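Local coordinates for Cas13d (uncultured Ruminococcus sp, PDB 6IV9), which binds a CRISPR RNA as a Cas13d effector and, through its two HEPN domains, matures that RNA and cleaves target RNA, at residues A743-A748 / Q911-N916. The protein carries 2 engineered substitutions. Sequence-based numbering, arbitrary orientation.
With nucleotides of chain B.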
ATOM      1  N   ALA A 743       5.258   9.433   2.749  1.00 19.07           N
ATOM      2  CA  ALA A 743       4.793   8.960   1.432  1.00 18.71           C
ATOM      3  C   ALA A 743       4.004  10.065   0.717  1.00 21.74           C
ATOM      4  O   ALA A 743       4.120  10.175  -0.475  1.00 19.96           O
ATOM      5  CB  ALA A 743       3.967   7.724   1.621  1.00 21.24           C
ATOM      6  N   ARG A 744       3.242  10.868   1.450  1.00 19.64           N
ATOM      7  CA  ARG A 744       2.433  11.944   0.823  1.00 21.72           C
ATOM      8  C   ARG A 744       3.363  12.948   0.142  1.00 21.79           C
ATOM      9  O   ARG A 744       3.001  13.473  -0.870  1.00 20.35           O
ATOM     10  CB  ARG A 744       1.567  12.637   1.877  1.00 19.90           C
ATOM     11  CG  ARG A 744       0.521  11.738   2.504  1.00 21.40           C
ATOM     12  CD  ARG A 744      -0.583  11.497   1.512  1.00 21.73           C
ATOM     13  NE  ARG A 744      -1.395  12.670   1.333  1.00 21.25           N
ATOM     14  CZ  ARG A 744      -2.194  13.167   2.255  1.00 22.41           C
ATOM     15  NH1 ARG A 744      -2.457  12.484   3.343  1.00 22.61           N
ATOM     16  NH2 ARG A 744      -2.746  14.342   2.080  1.00 23.43           N
ATOM     17  N   TYR A 745       4.476  13.255   0.797  1.00 21.99           N
ATOM     18  CA  TYR A 745       5.512  14.191   0.298  1.00 20.74           C
ATOM     19  C   TYR A 745       6.247  13.592  -0.903  1.00 20.70           C
ATOM     20  O   TYR A 745       6.596  14.297  -1.817  1.00 23.22           O
ATOM     21  CB  TYR A 745       6.328  14.756   1.459  1.00 22.03           C
ATOM     22  CG  TYR A 745       5.435  15.514   2.395  1.00 22.37           C
ATOM     23  CD1 TYR A 745       4.778  14.867   3.418  1.00 21.88           C
ATOM     24  CD2 TYR A 745       5.166  16.850   2.191  1.00 21.76           C
ATOM     25  CE1 TYR A 745       3.910  15.537   4.248  1.00 21.37           C
ATOM     26  CE2 TYR A 745       4.297  17.535   3.010  1.00 21.89           C
ATOM     27  CZ  TYR A 745       3.658  16.876   4.040  1.00 24.93           C
ATOM     28  OH  TYR A 745       2.783  17.537   4.838  1.00 23.69           O
ATOM     29  N   VAL A 746       6.466  12.288  -0.859  1.00 21.32           N
ATOM     30  CA  VAL A 746       7.126  11.570  -1.978  1.00 21.23           C
ATOM     31  C   VAL A 746       6.236  11.709  -3.215  1.00 21.32           C
ATOM     32  O   VAL A 746       6.747  11.975  -4.253  1.00 21.11           O
ATOM     33  CB  VAL A 746       7.378  10.096  -1.637  1.00 19.62           C
ATOM     34  CG1 VAL A 746       7.875   9.362  -2.857  1.00 21.43           C
ATOM     35  CG2 VAL A 746       8.351   9.958  -0.477  1.00 23.33           C
ATOM     36  N   ILE A 747       4.927  11.570  -3.047  1.00 19.75           N
ATOM     37  CA  ILE A 747       3.997  11.733  -4.201  1.00 21.71           C
ATOM     38  C   ILE A 747       4.130  13.173  -4.709  1.00 20.95           C
ATOM     39  O   ILE A 747       4.191  13.373  -5.896  1.00 20.32           O
ATOM     40  CB  ILE A 747       2.554  11.427  -3.766  1.00 21.74           C
ATOM     41  CG1 ILE A 747       2.361   9.950  -3.426  1.00 21.75           C
ATOM     42  CG2 ILE A 747       1.563  11.915  -4.798  1.00 23.31           C
ATOM     43  CD1 ILE A 747       1.046   9.651  -2.780  1.00 26.50           C
ATOM     44  N   ALA A 748       4.224  14.126  -3.793  1.00 19.91           N
ATOM     45  CA  ALA A 748       4.323  15.536  -4.210  1.00 22.20           C
ATOM     46  C   ALA A 748       5.586  15.756  -5.059  1.00 20.62           C
ATOM     47  O   ALA A 748       5.493  16.425  -6.071  1.00 21.87           O
ATOM     48  CB  ALA A 748       4.304  16.409  -2.990  1.00 21.96           C
ATOM     49  N   GLN A 911      -5.179  20.218   9.520  1.00 26.82           N
ATOM     50  CA  GLN A 911      -6.610  19.832   9.542  1.00 28.16           C
ATOM     51  C   GLN A 911      -7.041  19.172   8.229  1.00 27.41           C
ATOM     52  O   GLN A 911      -7.986  18.445   8.268  1.00 29.56           O
ATOM     53  CB  GLN A 911      -7.502  20.998   9.961  1.00 31.83           C
ATOM     54  CG  GLN A 911      -7.007  21.692  11.216  1.00 40.70           C
ATOM     55  CD  GLN A 911      -6.197  22.922  10.882  1.00 50.29           C
ATOM     56  OE1 GLN A 911      -4.986  22.891  10.799  1.00 33.99           O
ATOM     57  NE2 GLN A 911      -6.894  24.033  10.678  1.00 62.52           N
ATOM     58  N   LEU A 912      -6.414  19.513   7.116  1.00 24.41           N
ATOM     59  CA  LEU A 912      -6.815  18.952   5.804  1.00 25.85           C
ATOM     60  C   LEU A 912      -5.980  17.728   5.428  1.00 27.50           C
ATOM     61  O   LEU A 912      -6.294  17.103   4.451  1.00 27.98           O
ATOM     62  CB  LEU A 912      -6.578  20.032   4.753  1.00 24.55           C
ATOM     63  CG  LEU A 912      -7.391  21.308   4.910  1.00 27.04           C
ATOM     64  CD1 LEU A 912      -7.169  22.226   3.739  1.00 26.61           C
ATOM     65  CD2 LEU A 912      -8.855  20.988   5.068  1.00 29.37           C
ATOM     66  N   PHE A 913      -4.932  17.446   6.177  1.00 23.04           N
ATOM     67  CA  PHE A 913      -3.972  16.403   5.756  1.00 23.21           C
ATOM     68  C   PHE A 913      -4.507  14.968   5.720  1.00 23.98           C
ATOM     69  O   PHE A 913      -4.332  14.314   4.710  1.00 24.25           O
ATOM     70  CB  PHE A 913      -2.735  16.486   6.638  1.00 24.90           C
ATOM     71  CG  PHE A 913      -1.689  15.459   6.327  1.00 23.49           C
ATOM     72  CD1 PHE A 913      -0.832  15.622   5.263  1.00 21.67           C
ATOM     73  CD2 PHE A 913      -1.569  14.328   7.101  1.00 25.56           C
ATOM     74  CE1 PHE A 913       0.131  14.672   4.993  1.00 24.30           C
ATOM     75  CE2 PHE A 913      -0.598  13.388   6.829  1.00 26.35           C
ATOM     76  CZ  PHE A 913       0.240  13.555   5.767  1.00 24.09           C
ATOM     77  N   ASP A 914      -5.132  14.519   6.789  1.00 24.33           N
ATOM     78  CA  ASP A 914      -5.555  13.105   6.872  1.00 25.93           C
ATOM     79  C   ASP A 914      -7.057  12.957   6.634  1.00 28.95           C
ATOM     80  O   ASP A 914      -7.827  13.497   7.382  1.00 28.26           O
ATOM     81  CB  ASP A 914      -5.183  12.542   8.236  1.00 30.66           C
ATOM     82  CG  ASP A 914      -5.133  11.031   8.284  1.00 36.37           C
ATOM     83  OD1 ASP A 914      -5.887  10.397   7.584  1.00 27.89           O
ATOM     84  OD2 ASP A 914      -4.332  10.530   9.043  1.00 47.84           O
ATOM     85  N   ARG A 915      -7.421  12.125   5.666  1.00 24.16           N
ATOM     86  CA  ARG A 915      -8.842  11.869   5.334  1.00 27.32           C
ATOM     87  C   ARG A 915      -9.552  11.196   6.512  1.00 28.84           C
ATOM     88  O   ARG A 915     -10.744  11.307   6.581  1.00 35.34           O
ATOM     89  CB  ARG A 915      -8.972  11.038   4.056  1.00 30.08           C
ATOM     90  CG  ARG A 915      -8.542   9.594   4.207  1.00 32.16           C
ATOM     91  CD  ARG A 915      -8.444   8.804   2.917  1.00 37.15           C
ATOM     92  NE  ARG A 915      -7.824   7.522   3.195  1.00 43.99           N
ATOM     93  CZ  ARG A 915      -7.054   6.828   2.367  1.00 46.01           C
ATOM     94  NH1 ARG A 915      -6.800   7.269   1.152  1.00 39.41           N
ATOM     95  NH2 ARG A 915      -6.540   5.685   2.765  1.00 40.39           N
ATOM     96  N   ASN A 916      -8.811  10.519   7.379  1.00 30.94           N
ATOM     97  CA  ASN A 916      -9.392   9.764   8.521  1.00 36.23           C
ATOM     98  C   ASN A 916      -9.498  10.610   9.787  1.00 42.87           C
ATOM     99  O   ASN A 916      -9.972  10.091  10.782  1.00 47.09           O
ATOM    100  CB  ASN A 916      -8.549   8.542   8.851  1.00 40.44           C
ATOM    101  CG  ASN A 916      -8.460   7.590   7.689  1.00 39.79           C
ATOM    102  OD1 ASN A 916      -9.469   7.171   7.159  1.00 46.02           O
ATOM    103  ND2 ASN A 916      -7.251   7.285   7.273  1.00 46.65           N
TER
ATOM    104  P     A B  27      -2.035  13.617  -4.204  1.00 25.82           P
ATOM    105  OP1   A B  27      -0.690  14.024  -3.679  1.00 26.98           O
ATOM    106  OP2   A B  27      -2.196  13.546  -5.656  1.00 23.57           O
ATOM    107  O5'   A B  27      -2.519  12.184  -3.777  1.00 22.75           O
ATOM    108  C5'   A B  27      -2.402  11.845  -2.379  1.00 23.93           C
ATOM    109  C4'   A B  27      -2.879  10.459  -2.169  1.00 22.04           C
ATOM    110  O4'   A B  27      -2.725  10.098  -0.797  1.00 22.75           O
ATOM    111  C3'   A B  27      -4.370  10.258  -2.444  1.00 24.77           C
ATOM    112  O3'   A B  27      -4.566   9.547  -3.650  1.00 27.72           O
ATOM    113  C2'   A B  27      -4.862   9.390  -1.269  1.00 26.70           C
ATOM    114  O2'   A B  27      -5.563   8.236  -1.713  1.00 24.07           O
ATOM    115  C1'   A B  27      -3.549   9.025  -0.558  1.00 24.37           C
ATOM    116  N9    A B  27      -3.685   8.845   0.877  1.00 26.17           N
ATOM    117  C8    A B  27      -3.269   7.729   1.557  1.00 28.79           C
ATOM    118  N7    A B  27      -3.579   7.740   2.825  1.00 27.55           N
ATOM    119  C5    A B  27      -4.230   8.955   3.002  1.00 27.22           C
ATOM    120  C6    A B  27      -4.781   9.578   4.136  1.00 31.59           C
ATOM    121  N6    A B  27      -4.789   9.023   5.352  1.00 30.31           N
ATOM    122  N1    A B  27      -5.385  10.780   3.965  1.00 25.34           N
ATOM    123  C2    A B  27      -5.370  11.329   2.746  1.00 26.20           C
ATOM    124  N3    A B  27      -4.830  10.868   1.623  1.00 23.56           N
ATOM    125  C4    A B  27      -4.283   9.656   1.814  1.00 25.22           C
ATOM    126  P     G B  36      -3.317   0.819   8.129  1.00 26.17           P
ATOM    127  OP1   G B  36      -1.864   0.810   8.486  1.00 26.89           O
ATOM    128  OP2   G B  36      -4.151  -0.381   8.482  1.00 24.98           O
ATOM    129  O5'   G B  36      -4.152   1.991   8.755  1.00 28.38           O
ATOM    130  C5'   G B  36      -3.644   3.330   8.674  1.00 31.90           C
ATOM    131  C4'   G B  36      -4.686   4.308   9.154  1.00 29.76           C
ATOM    132  O4'   G B  36      -5.846   4.232   8.314  1.00 30.27           O
ATOM    133  C3'   G B  36      -5.192   4.069  10.572  1.00 27.40           C
ATOM    134  O3'   G B  36      -4.428   4.746  11.562  1.00 29.98           O
ATOM    135  C2'   G B  36      -6.604   4.604  10.530  1.00 28.93           C
ATOM    136  O2'   G B  36      -6.627   6.016  10.642  1.00 33.17           O
ATOM    137  C1'   G B  36      -7.008   4.333   9.084  1.00 29.79           C
ATOM    138  N9    G B  36      -7.763   3.112   8.961  1.00 29.62           N
ATOM    139  C8    G B  36      -7.297   1.822   8.995  1.00 28.84           C
ATOM    140  N7    G B  36      -8.249   0.935   8.901  1.00 32.08           N
ATOM    141  C5    G B  36      -9.405   1.687   8.843  1.00 30.64           C
ATOM    142  C6    G B  36     -10.749   1.279   8.733  1.00 39.89           C
ATOM    143  O6    G B  36     -11.199   0.132   8.665  1.00 37.51           O
ATOM    144  N1    G B  36     -11.606   2.365   8.675  1.00 40.37           N
ATOM    145  C2    G B  36     -11.217   3.676   8.727  1.00 40.83           C
ATOM    146  N2    G B  36     -12.188   4.581   8.649  1.00 49.89           N
ATOM    147  N3    G B  36      -9.965   4.072   8.835  1.00 41.31           N
ATOM    148  C4    G B  36      -9.119   3.031   8.890  1.00 32.73           C
ATOM    149  P     C B   1      -9.872  26.212   5.759  0.19 71.63           P
ATOM    150  OP1   C B   1      -9.120  25.940   4.502  1.00 50.94           O
ATOM    151  OP2   C B   1      -9.117  26.573   6.992  1.00 59.85           O
ATOM    152  O5'   C B   1     -10.730  24.930   6.157  1.00 74.35           O
ATOM    153  C5'   C B   1     -12.168  24.810   5.988  1.00 75.19           C
ATOM    154  C4'   C B   1     -12.463  23.327   5.947  1.00 76.85           C
ATOM    155  O4'   C B   1     -11.847  22.664   7.048  1.00 78.14           O
ATOM    156  C3'   C B   1     -13.894  22.802   5.863  1.00 74.64           C
ATOM    157  O3'   C B   1     -14.146  22.218   4.582  1.00 60.62           O
ATOM    158  C2'   C B   1     -13.939  21.690   6.932  1.00 73.36           C
ATOM    159  O2'   C B   1     -14.306  20.410   6.491  1.00 61.11           O
ATOM    160  C1'   C B   1     -12.468  21.431   7.200  1.00 80.08           C
ATOM    161  N1    C B   1     -12.100  20.896   8.516  1.00 92.42           N
ATOM    162  C2    C B   1     -12.523  21.541   9.682  1.00 85.97           C
ATOM    163  O2    C B   1     -13.283  22.517   9.589  1.00 69.72           O
ATOM    164  N3    C B   1     -12.119  21.063  10.880  1.00 73.98           N
ATOM    165  C4    C B   1     -11.313  20.000  10.936  1.00 83.60           C
ATOM    166  N4    C B   1     -10.949  19.551  12.135  1.00 91.69           N
ATOM    167  C5    C B   1     -10.859  19.337   9.764  1.00 79.12           C
ATOM    168  C6    C B   1     -11.256  19.824   8.588  1.00 81.99           C
TER
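Arg-744 lays its guanidinium almost flat on the ring of Phe-913, planes 12° apart and centres 4.3 Å apart, a stacked cation-pi pair with NH1 over the middle of the ring. CG, anti to the carbonyl carbon (chi1 -64°), rests 3.7 Å from Phe-913 CZ; bends at chi2 and chi3 then turn the guanidinium back over the ring and onto the carbonyl. There NH1 and NH2 converge on Phe-913 O at 3.0 and 3.1 Å; the oxygen lies in the guanidinium plane, and NH2 meets it on a lone pair. Arginine suits this place because a flat cation can stack and still donate two N-H groups in its own plane. Its opposite face lies against the N3 and C2 side of A27 of chain B, offset toward the rim. Tyr-745 adds a lighter touch, CE1 lying 3.9 Å from Phe-913 CE1; its OH is tied to Leu-907 O and His-853.

Beyond this tight layer, the partly exposed loop 914-916 makes no contact with 743-748 and turns to RNA. Asp-914 OD1 accepts N6 of A27 of chain B at 2.8 Å and, in an Asx turn, Asn-916 N; Arg-915 N donates to that adenine's N1, and its guanidinium covers the base face away from Arg-744. An alanine in place of Arg-744 would probably leave Phe-913 O without its two donors and the ring without its stacked cation. Stacking and carbonyl grip are consistent with Arg-744 holding the backbone that leads into this adenine-reading loop, as base-specific recognition would need.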